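Local coordinates for protein serine protease MT3772 (Mycobacterium tuberculosis H37Rv, PDB 3LT3) that is a probably membrane-associated serine protease that probably helps the bacterium withstand acid and oxidative stress, at residues V112-P117 against P166-N171. The protein carries 1 engineered substitution. Residues are numbered along the deposited sequence; the frame is centred on the assembly and turned at random.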
ATOM      1  N   VAL A 112      -8.008   1.194  -8.874  1.00 21.05           N
ATOM      2  CA  VAL A 112      -6.686   1.342  -9.477  1.00 20.86           C
ATOM      3  C   VAL A 112      -5.591   1.150  -8.429  1.00 19.62           C
ATOM      4  O   VAL A 112      -5.681   1.680  -7.318  1.00 18.71           O
ATOM      5  CB  VAL A 112      -6.502   2.716 -10.182  1.00 21.46           C
ATOM      6  CG1 VAL A 112      -5.366   2.646 -11.184  1.00 22.24           C
ATOM      7  CG2 VAL A 112      -7.779   3.145 -10.897  1.00 22.80           C
ATOM      8  N   VAL A 113      -4.579   0.367  -8.794  1.00 19.56           N
ATOM      9  CA  VAL A 113      -3.366   0.224  -7.999  1.00 18.82           C
ATOM     10  C   VAL A 113      -2.356   1.247  -8.507  1.00 18.93           C
ATOM     11  O   VAL A 113      -2.043   1.279  -9.699  1.00 19.73           O
ATOM     12  CB  VAL A 113      -2.752  -1.195  -8.129  1.00 19.39           C
ATOM     13  CG1 VAL A 113      -1.448  -1.300  -7.334  1.00 19.13           C
ATOM     14  CG2 VAL A 113      -3.741  -2.260  -7.682  1.00 19.64           C
ATOM     15  N   LEU A 114      -1.863   2.086  -7.603  1.00 18.11           N
ATOM     16  CA  LEU A 114      -0.833   3.063  -7.947  1.00 18.46           C
ATOM     17  C   LEU A 114       0.483   2.683  -7.284  1.00 18.11           C
ATOM     18  O   LEU A 114       0.528   2.449  -6.078  1.00 17.17           O
ATOM     19  CB  LEU A 114      -1.248   4.470  -7.512  1.00 18.24           C
ATOM     20  CG  LEU A 114      -2.578   5.074  -7.974  1.00 18.87           C
ATOM     21  CD1 LEU A 114      -2.600   6.523  -7.561  1.00 19.28           C
ATOM     22  CD2 LEU A 114      -2.784   4.954  -9.478  1.00 19.70           C
ATOM     23  N   GLY A 115       1.549   2.619  -8.074  1.00 18.98           N
ATOM     24  CA  GLY A 115       2.852   2.250  -7.544  1.00 19.16           C
ATOM     25  C   GLY A 115       3.995   2.359  -8.529  1.00 20.78           C
ATOM     26  O   GLY A 115       3.862   2.961  -9.595  1.00 21.47           O
ATOM     27  N   TYR A 116       5.126   1.772  -8.149  1.00 21.37           N
ATOM     28  CA  TYR A 116       6.332   1.791  -8.963  1.00 23.46           C
ATOM     29  C   TYR A 116       6.827   0.357  -9.164  1.00 24.74           C
ATOM     30  O   TYR A 116       7.774  -0.074  -8.498  1.00 25.20           O
ATOM     31  CB  TYR A 116       7.409   2.672  -8.310  1.00 23.55           C
ATOM     32  CG  TYR A 116       7.002   4.125  -8.145  1.00 22.82           C
ATOM     33  CD1 TYR A 116       7.453   5.103  -9.030  1.00 23.87           C
ATOM     34  CD2 TYR A 116       6.160   4.519  -7.104  1.00 20.97           C
ATOM     35  CE1 TYR A 116       7.078   6.438  -8.879  1.00 23.73           C
ATOM     36  CE2 TYR A 116       5.774   5.843  -6.952  1.00 20.57           C
ATOM     37  CZ  TYR A 116       6.236   6.796  -7.837  1.00 22.13           C
ATOM     38  OH  TYR A 116       5.851   8.107  -7.675  1.00 22.25           O
ATOM     39  N   PRO A 117       6.169  -0.398 -10.069  1.00 25.60           N
ATOM     40  CA  PRO A 117       6.578  -1.773 -10.356  1.00 27.11           C
ATOM     41  C   PRO A 117       8.016  -1.813 -10.854  1.00 29.31           C
ATOM     42  O   PRO A 117       8.412  -0.970 -11.664  1.00 30.58           O
ATOM     43  CB  PRO A 117       5.621  -2.201 -11.475  1.00 27.86           C
ATOM     44  CG  PRO A 117       4.446  -1.315 -11.331  1.00 26.24           C
ATOM     45  CD  PRO A 117       5.003  -0.003 -10.879  1.00 25.46           C
ATOM     46  N   PRO A 166      -1.161   2.341  -2.751  1.00 16.52           N
ATOM     47  CA  PRO A 166      -2.573   2.447  -2.407  1.00 16.32           C
ATOM     48  C   PRO A 166      -3.493   1.867  -3.485  1.00 16.73           C
ATOM     49  O   PRO A 166      -3.187   1.938  -4.683  1.00 16.89           O
ATOM     50  CB  PRO A 166      -2.786   3.957  -2.282  1.00 16.46           C
ATOM     51  CG  PRO A 166      -1.798   4.552  -3.224  1.00 16.58           C
ATOM     52  CD  PRO A 166      -0.601   3.630  -3.205  1.00 16.66           C
ATOM     53  N   LEU A 167      -4.600   1.281  -3.038  1.00 16.76           N
ATOM     54  CA  LEU A 167      -5.707   0.925  -3.906  1.00 17.45           C
ATOM     55  C   LEU A 167      -6.735   2.047  -3.811  1.00 18.13           C
ATOM     56  O   LEU A 167      -7.227   2.363  -2.722  1.00 18.06           O
ATOM     57  CB  LEU A 167      -6.324  -0.408  -3.479  1.00 17.77           C
ATOM     58  CG  LEU A 167      -7.401  -1.021  -4.378  1.00 18.30           C
ATOM     59  CD1 LEU A 167      -6.774  -1.695  -5.590  1.00 18.55           C
ATOM     60  CD2 LEU A 167      -8.241  -2.016  -3.598  1.00 18.24           C
ATOM     61  N   ILE A 168      -7.054   2.645  -4.952  1.00 18.92           N
ATOM     62  CA  ILE A 168      -7.873   3.850  -4.986  1.00 19.89           C
ATOM     63  C   ILE A 168      -9.183   3.636  -5.754  1.00 21.27           C
ATOM     64  O   ILE A 168      -9.193   3.021  -6.823  1.00 21.57           O
ATOM     65  CB  ILE A 168      -7.042   5.047  -5.525  1.00 20.08           C
ATOM     66  CG1 ILE A 168      -6.126   5.574  -4.415  1.00 19.49           C
ATOM     67  CG2 ILE A 168      -7.927   6.177  -6.045  1.00 21.21           C
ATOM     68  CD1 ILE A 168      -4.840   6.151  -4.905  1.00 20.13           C
ATOM     69  N   ASP A 169     -10.282   4.129  -5.182  1.00 22.28           N
ATOM     70  CA  ASP A 169     -11.598   4.079  -5.824  1.00 24.10           C
ATOM     71  C   ASP A 169     -11.785   5.220  -6.834  1.00 25.11           C
ATOM     72  O   ASP A 169     -10.875   6.021  -7.043  1.00 24.79           O
ATOM     73  CB  ASP A 169     -12.724   4.064  -4.772  1.00 24.97           C
ATOM     74  CG  ASP A 169     -12.798   5.347  -3.938  1.00 26.06           C
ATOM     75  OD1 ASP A 169     -13.504   5.324  -2.909  1.00 27.81           O
ATOM     76  OD2 ASP A 169     -12.174   6.374  -4.294  1.00 26.47           O
ATOM     77  N   LEU A 170     -12.963   5.294  -7.448  1.00 26.65           N
ATOM     78  CA  LEU A 170     -13.251   6.320  -8.456  1.00 28.12           C
ATOM     79  C   LEU A 170     -13.390   7.732  -7.869  1.00 28.69           C
ATOM     80  O   LEU A 170     -13.325   8.722  -8.601  1.00 29.70           O
ATOM     81  CB  LEU A 170     -14.502   5.949  -9.262  1.00 29.92           C
ATOM     82  CG  LEU A 170     -14.444   4.698 -10.147  1.00 30.17           C
ATOM     83  CD1 LEU A 170     -15.839   4.313 -10.620  1.00 32.67           C
ATOM     84  CD2 LEU A 170     -13.508   4.884 -11.338  1.00 30.66           C
ATOM     85  N   ASN A 171     -13.580   7.818  -6.553  1.00 28.33           N
ATOM     86  CA  ASN A 171     -13.693   9.103  -5.862  1.00 29.10           C
ATOM     87  C   ASN A 171     -12.340   9.728  -5.527  1.00 27.79           C
ATOM     88  O   ASN A 171     -12.265  10.904  -5.168  1.00 28.66           O
ATOM     89  CB  ASN A 171     -14.539   8.962  -4.591  1.00 29.76           C
ATOM     90  CG  ASN A 171     -15.994   8.656  -4.888  1.00 32.06           C
ATOM     91  OD1 ASN A 171     -16.601   9.254  -5.779  1.00 33.87           O
ATOM     92  ND2 ASN A 171     -16.566   7.723  -4.134  1.00 32.80           N
TER
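Val112 O takes a hydrogen bond from Ile168 N and a CA-H...O contact from Leu167. The bond from Ile168 N to Val112 O is 2.9 Å long with an N-H...O angle of 166°, the donor lying in the plane of the Val112 carbonyl. In the weaker contact, Leu167 CA is 3.5 Å from Val112 O. Val112 N returns a bond of 3.0 Å to Ile168 O, so Val112 and Ile168 form an antiparallel hydrogen-bonded pair. One step along, Val113 and Leu167 are a non-hydrogen-bonded pair. Their side chains lie on the other sheet face, where Val113 CG2 touches Leu167 CD1 at 3.7 Å. Beyond these two bridges, Leu114 N bonds to Pro166 O at 3.2 Å, nearly straight at 174°. Pro166 has no N-H to return a second bond. Its ring carbon CD lies against Leu114 O at 3.3 Å. Leu114 and Ile168 cross at about a right angle and meet through their methyl ends. Leu114 CD1 and Ile168 CD1 are 3.5 Å apart, tighter than usual. The Ile168 CD1 torsion is about 30° from fully anti (chi2 149°), which may reflect this tight contact. Val16 and Thr20 of helix 15-20 pack on Ile168. Strands 110-115 and 166-168 are first and last in the order of the second six-stranded barrel of the trypsin-like protease domain, and this pairing closes it, as in chymotrypsin-like proteases. Three backbone hydrogen bonds between buried residues join the seam, and they satisfy these peptide groups away from solvent.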